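Local coordinates for putative phosphomethylpyrimidine kinase (Bacteroides thetaiotaomicron, PDB 3MBH), which binds pyridoxal and probably phosphorylates it with ATP, acting as a vitamin B6 kinase of the ribokinase clan, at residues Y170-S175 with N206-V211; D106-A111 with V230-L235. One frame throughout, in Å; residues are numbered along the deposited sequence.

Interaction 1: Y170-S175 with N206-V211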
loop_
_atom_site.group_PDB
_atom_site.type_symbol
_atom_site.label_atom_id
_atom_site.label_comp_id
_atom_site.label_asym_id
_atom_site.label_seq_id
_atom_site.Cartn_x
_atom_site.Cartn_y
_atom_site.Cartn_z
ATOM N N TYR A 170 -5.052 -35.242 22.320
ATOM C CA TYR A 170 -4.248 -34.346 23.162
ATOM C C TYR A 170 -4.879 -32.938 23.250
ATOM O O TYR A 170 -4.881 -32.292 24.298
ATOM C CB TYR A 170 -2.833 -34.196 22.623
ATOM C CG TYR A 170 -2.019 -35.450 22.419
ATOM C CD1 TYR A 170 -1.966 -36.452 23.379
ATOM C CD2 TYR A 170 -1.210 -35.582 21.283
ATOM C CE1 TYR A 170 -1.170 -37.599 23.179
ATOM C CE2 TYR A 170 -0.424 -36.735 21.076
ATOM C CZ TYR A 170 -0.409 -37.733 22.021
ATOM O OH TYR A 170 0.392 -38.852 21.793
ATOM N N LEU A 171 -5.385 -32.451 22.122
ATOM C CA LEU A 171 -6.018 -31.104 22.057
ATOM C C LEU A 171 -7.190 -31.032 23.053
ATOM O O LEU A 171 -7.313 -30.107 23.831
ATOM C CB LEU A 171 -6.474 -30.798 20.628
ATOM C CG LEU A 171 -5.366 -30.428 19.628
ATOM C CD1 LEU A 171 -5.934 -30.580 18.271
ATOM C CD2 LEU A 171 -4.816 -28.971 19.812
ATOM N N ARG A 172 -8.027 -32.048 23.007
ATOM C CA ARG A 172 -9.170 -32.117 23.882
ATOM C C ARG A 172 -8.765 -32.224 25.371
ATOM O O ARG A 172 -9.399 -31.591 26.216
ATOM C CB ARG A 172 -10.055 -33.278 23.416
ATOM C CG ARG A 172 -11.246 -33.560 24.263
ATOM C CD ARG A 172 -12.114 -32.344 24.393
ATOM N NE ARG A 172 -13.403 -32.694 24.961
ATOM C CZ ARG A 172 -14.425 -31.855 25.026
ATOM N NH1 ARG A 172 -14.282 -30.596 24.604
ATOM N NH2 ARG A 172 -15.575 -32.263 25.546
ATOM N N LEU A 173 -7.720 -33.004 25.688
ATOM C CA LEU A 173 -7.272 -33.184 27.087
ATOM C C LEU A 173 -6.782 -31.860 27.643
ATOM O O LEU A 173 -7.084 -31.508 28.773
ATOM C CB LEU A 173 -6.112 -34.169 27.216
ATOM C CG LEU A 173 -6.337 -35.661 27.118
ATOM C CD1 LEU A 173 -4.974 -36.350 27.288
ATOM C CD2 LEU A 173 -7.350 -36.202 28.167
ATOM N N LEU A 174 -6.015 -31.129 26.836
ATOM C CA LEU A 174 -5.584 -29.817 27.214
ATOM C C LEU A 174 -6.749 -28.816 27.333
ATOM O O LEU A 174 -6.774 -28.002 28.258
ATOM C CB LEU A 174 -4.478 -29.315 26.270
ATOM C CG LEU A 174 -3.067 -29.931 26.407
ATOM C CD1 LEU A 174 -2.164 -29.234 25.370
ATOM C CD2 LEU A 174 -2.515 -29.822 27.814
ATOM N N SER A 175 -7.735 -28.883 26.437
ATOM C CA SER A 175 -8.882 -27.959 26.540
ATOM C C SER A 175 -9.718 -28.247 27.792
ATOM O O SER A 175 -10.239 -27.346 28.424
ATOM C CB SER A 175 -9.782 -28.059 25.343
ATOM O OG SER A 175 -10.872 -27.182 25.507
ATOM N N ASN A 206 -16.515 -26.785 18.663
ATOM C CA ASN A 206 -15.944 -28.138 18.761
ATOM C C ASN A 206 -15.305 -28.516 17.441
ATOM O O ASN A 206 -15.544 -29.589 16.921
ATOM C CB ASN A 206 -17.019 -29.142 19.183
ATOM C CG ASN A 206 -16.477 -30.569 19.436
ATOM O OD1 ASN A 206 -15.520 -30.795 20.161
ATOM N ND2 ASN A 206 -17.150 -31.537 18.847
ATOM N N ARG A 207 -14.498 -27.609 16.893
ATOM C CA ARG A 207 -13.832 -27.843 15.610
ATOM C C ARG A 207 -12.326 -28.061 15.797
ATOM O O ARG A 207 -11.718 -27.478 16.685
ATOM C CB ARG A 207 -14.110 -26.685 14.618
ATOM C CG ARG A 207 -15.548 -26.576 14.184
ATOM C CD ARG A 207 -15.691 -25.580 13.076
ATOM N NE ARG A 207 -17.063 -25.381 12.634
ATOM C CZ ARG A 207 -17.933 -24.541 13.206
ATOM N NH1 ARG A 207 -17.628 -23.809 14.282
ATOM N NH2 ARG A 207 -19.135 -24.420 12.690
ATOM N N TYR A 208 -11.766 -28.908 14.934
ATOM C CA TYR A 208 -10.344 -29.267 14.889
ATOM C C TYR A 208 -9.749 -28.843 13.558
ATOM O O TYR A 208 -10.352 -29.080 12.515
ATOM C CB TYR A 208 -10.188 -30.793 15.001
ATOM C CG TYR A 208 -10.630 -31.361 16.315
ATOM C CD1 TYR A 208 -11.978 -31.711 16.545
ATOM C CD2 TYR A 208 -9.704 -31.606 17.329
ATOM C CE1 TYR A 208 -12.378 -32.222 17.770
ATOM C CE2 TYR A 208 -10.101 -32.119 18.527
ATOM C CZ TYR A 208 -11.432 -32.404 18.761
ATOM O OH TYR A 208 -11.760 -32.927 19.993
ATOM N N TRP A 209 -8.564 -28.257 13.577
ATOM C CA TRP A 209 -7.917 -27.732 12.398
ATOM C C TRP A 209 -6.520 -28.246 12.274
ATOM O O TRP A 209 -5.858 -28.452 13.264
ATOM C CB TRP A 209 -7.832 -26.205 12.485
ATOM C CG TRP A 209 -9.144 -25.583 12.639
ATOM C CD1 TRP A 209 -9.739 -25.217 13.804
ATOM C CD2 TRP A 209 -10.088 -25.312 11.598
ATOM N NE1 TRP A 209 -11.005 -24.731 13.552
ATOM C CE2 TRP A 209 -11.218 -24.742 12.196
ATOM C CE3 TRP A 209 -10.070 -25.467 10.215
ATOM C CZ2 TRP A 209 -12.343 -24.353 11.458
ATOM C CZ3 TRP A 209 -11.183 -25.076 9.493
ATOM C CH2 TRP A 209 -12.311 -24.542 10.126
ATOM N N LYS A 210 -6.039 -28.349 11.048
ATOM C CA LYS A 210 -4.658 -28.654 10.781
ATOM C C LYS A 210 -4.109 -27.799 9.624
ATOM O O LYS A 210 -4.804 -27.534 8.628
ATOM C CB LYS A 210 -4.562 -30.138 10.431
ATOM C CG LYS A 210 -3.182 -30.655 9.988
ATOM C CD LYS A 210 -3.271 -32.167 9.683
ATOM C CE LYS A 210 -1.985 -32.782 9.141
ATOM N NZ LYS A 210 -2.117 -34.292 8.933
ATOM N N VAL A 211 -2.859 -27.415 9.718
ATOM C CA VAL A 211 -2.204 -26.737 8.606
ATOM C C VAL A 211 -0.789 -27.277 8.498
ATOM O O VAL A 211 -0.158 -27.522 9.503
ATOM C CB VAL A 211 -2.277 -25.210 8.790
ATOM C CG1 VAL A 211 -1.622 -24.773 10.067
ATOM C CG2 VAL A 211 -1.726 -24.483 7.595
#
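Leu171 and Arg172 of helix 164-176 meet Tyr208 on strand 207-213. This is helix-on-sheet packing in the ribokinase-like alpha/beta fold, near one end of the large sheet. The interface is small, 155 Å² in all, and one tyrosine carries the strand's side of it. Leu171 comes first along the helix. Leu171 CD1 lies at the edge of the Tyr208 ring, close to its plane and 4.0 Å from Tyr208 CD2. The leucine and the tyrosine lie side by side, heading opposite ways. The buried Leu171 also touches Tyr201 on strand 195-202. Arg172 follows and meets the far end of the same ring through its aliphatic base. One turn on from Leu171, Ser175 also packs on Tyr201, and its OG is hydrogen-bonded to Pro179 O. The Tyr208 ring is bordered further by Tyr201, with planes at about 35°, and by Lys168 in a cation-pi contact. At the start of the strand, Asn206 and Arg207 both face Asn202 in a G1 beta bulge. Where the helix and the tyrosine hydroxyl meet, Arg172 CB lies 3.8 Å from Tyr208 OH.

Interaction 2: D106-A111 with V230-L235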
loop_
_atom_site.group_PDB
_atom_site.type_symbol
_atom_site.label_atom_id
_atom_site.label_comp_id
_atom_site.label_asym_id
_atom_site.label_seq_id
_atom_site.Cartn_x
_atom_site.Cartn_y
_atom_site.Cartn_z
ATOM N N ASP A 106 -14.604 -9.328 28.493
ATOM C CA ASP A 106 -14.184 -9.467 27.081
ATOM C C ASP A 106 -12.685 -9.785 26.915
ATOM O O ASP A 106 -12.213 -9.780 25.785
ATOM C CB ASP A 106 -14.522 -8.197 26.246
ATOM C CG ASP A 106 -16.050 -7.925 26.128
ATOM O OD1 ASP A 106 -16.882 -8.870 26.297
ATOM O OD2 ASP A 106 -16.436 -6.749 25.856
ATOM N N SER A 107 -11.922 -10.047 27.981
ATOM C CA SER A 107 -10.447 -10.288 27.808
ATOM C C SER A 107 -10.071 -11.567 27.053
ATOM O O SER A 107 -10.837 -12.541 26.938
ATOM C CB SER A 107 -9.665 -10.302 29.127
ATOM O OG SER A 107 -9.889 -9.154 29.903
ATOM N N LEU A 108 -8.894 -11.501 26.462
ATOM C CA LEU A 108 -8.303 -12.636 25.801
ATOM C C LEU A 108 -7.053 -12.874 26.622
ATOM O O LEU A 108 -6.247 -11.960 26.734
ATOM C CB LEU A 108 -7.953 -12.219 24.374
ATOM C CG LEU A 108 -7.283 -13.290 23.529
ATOM C CD1 LEU A 108 -8.221 -14.440 23.262
ATOM C CD2 LEU A 108 -6.773 -12.644 22.264
ATOM N N ILE A 109 -6.967 -14.029 27.261
ATOM C CA ILE A 109 -5.811 -14.461 27.996
ATOM C C ILE A 109 -5.120 -15.540 27.139
ATOM O O ILE A 109 -5.713 -16.619 26.833
ATOM C CB ILE A 109 -6.152 -15.018 29.422
ATOM C CG1 ILE A 109 -7.049 -14.043 30.209
ATOM C CG2 ILE A 109 -4.885 -15.371 30.169
ATOM C CD1 ILE A 109 -6.566 -12.514 30.260
ATOM N N VAL A 110 -3.891 -15.219 26.727
ATOM C CA VAL A 110 -3.082 -16.104 25.916
ATOM C C VAL A 110 -1.840 -16.512 26.672
ATOM O O VAL A 110 -1.085 -15.642 27.149
ATOM C CB VAL A 110 -2.680 -15.432 24.580
ATOM C CG1 VAL A 110 -1.820 -16.409 23.700
ATOM C CG2 VAL A 110 -3.904 -14.965 23.828
ATOM N N ALA A 111 -1.589 -17.825 26.775
ATOM C CA ALA A 111 -0.378 -18.282 27.394
ATOM C C ALA A 111 0.321 -19.192 26.405
ATOM O O ALA A 111 -0.220 -20.254 26.007
ATOM C CB ALA A 111 -0.638 -19.030 28.727
ATOM N N VAL A 230 1.286 -13.318 16.358
ATOM C CA VAL A 230 0.361 -13.164 15.222
ATOM C C VAL A 230 -1.008 -13.747 15.549
ATOM O O VAL A 230 -2.037 -13.133 15.252
ATOM C CB VAL A 230 0.926 -13.684 13.900
ATOM C CG1 VAL A 230 -0.159 -13.500 12.809
ATOM C CG2 VAL A 230 2.254 -12.933 13.539
ATOM N N ILE A 231 -1.033 -14.893 16.223
ATOM C CA ILE A 231 -2.313 -15.470 16.658
ATOM C C ILE A 231 -3.108 -14.478 17.546
ATOM O O ILE A 231 -4.300 -14.248 17.322
ATOM C CB ILE A 231 -2.162 -16.842 17.359
ATOM C CG1 ILE A 231 -1.641 -17.875 16.355
ATOM C CG2 ILE A 231 -3.524 -17.306 18.006
ATOM C CD1 ILE A 231 -2.637 -18.444 15.317
ATOM N N THR A 232 -2.440 -13.868 18.508
ATOM C CA THR A 232 -3.086 -12.942 19.420
ATOM C C THR A 232 -3.623 -11.743 18.702
ATOM O O THR A 232 -4.792 -11.368 18.901
ATOM C CB THR A 232 -2.070 -12.472 20.461
ATOM O OG1 THR A 232 -1.633 -13.628 21.160
ATOM C CG2 THR A 232 -2.675 -11.485 21.453
ATOM N N GLY A 233 -2.781 -11.116 17.870
ATOM C CA GLY A 233 -3.217 -9.978 17.123
ATOM C C GLY A 233 -4.389 -10.318 16.183
ATOM O O GLY A 233 -5.320 -9.541 16.054
ATOM N N SER A 234 -4.303 -11.457 15.501
ATOM C CA SER A 234 -5.340 -11.839 14.533
ATOM C C SER A 234 -6.677 -12.082 15.242
ATOM O O SER A 234 -7.739 -11.623 14.764
ATOM C CB SER A 234 -4.836 -13.046 13.710
ATOM O OG SER A 234 -5.856 -13.789 13.087
ATOM N N LEU A 235 -6.649 -12.811 16.359
ATOM C CA LEU A 235 -7.887 -13.063 17.143
ATOM C C LEU A 235 -8.439 -11.719 17.667
ATOM O O LEU A 235 -9.624 -11.471 17.575
ATOM C CB LEU A 235 -7.645 -14.057 18.277
ATOM C CG LEU A 235 -7.291 -15.520 17.874
ATOM C CD1 LEU A 235 -6.940 -16.364 19.080
ATOM C CD2 LEU A 235 -8.470 -16.177 17.044
#
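A central strand and a covering helix of the ribokinase-like fold meet here. Strand 108-111 belongs to the parallel part of the large sheet, and helix 223-236 packs over it. The axes of strand 108-111 and of the 230-235 part of the helix run nearly antiparallel, at 167°, and come within 10.1 Å. Asp225 in the first turn of this helix lines the pyridoxal pocket, but the contact lies further along, in the buried core. Leu108 and Val110, two residues apart on the strand, both point toward the helix. Leu108 CG is trans to its backbone N (chi1 179°), which carries CD2 to the helix. Leu108 CD2 lies 4.3 Å from both Leu235 CB and Thr232 CG2. Leu108 CD2 also comes within 4.1 Å of backbone Thr232 O. Val142 on the next strand touches Leu108, Val110 and Leu235 and joins the same apolar patch. Tyr3 of a neighbouring subunit packs on Leu108. The hydroxyl of Thr232 faces Val110, yet its polar need is met within the helix by a hydrogen bond to Thr228 O, one turn earlier. Against the valine it makes only van der Waals contact: Thr232 OG1 sits 3.8 Å from both Val110 CG1 and CG2.

From the N terminus, strand 108-111 comes first and opens the longer loop. The chain then passes through strand 142-143 to helix 164-176, the first half of interaction 1. Strands 181-189 and 195-202 follow, and strand 207-213 closes interaction 1 after 30 intervening residues. The chain next enters helix 223-236, which returns to strand 108-111 and closes interaction 2 across 118 residues. The smaller loop therefore falls wholly within the larger, and the two do not cross. Both contacts reach the same sheet. Interaction 2 ties a helix to its parallel core, and interaction 1 to its antiparallel extension. Their centres are about 17 Å apart, and they do not touch.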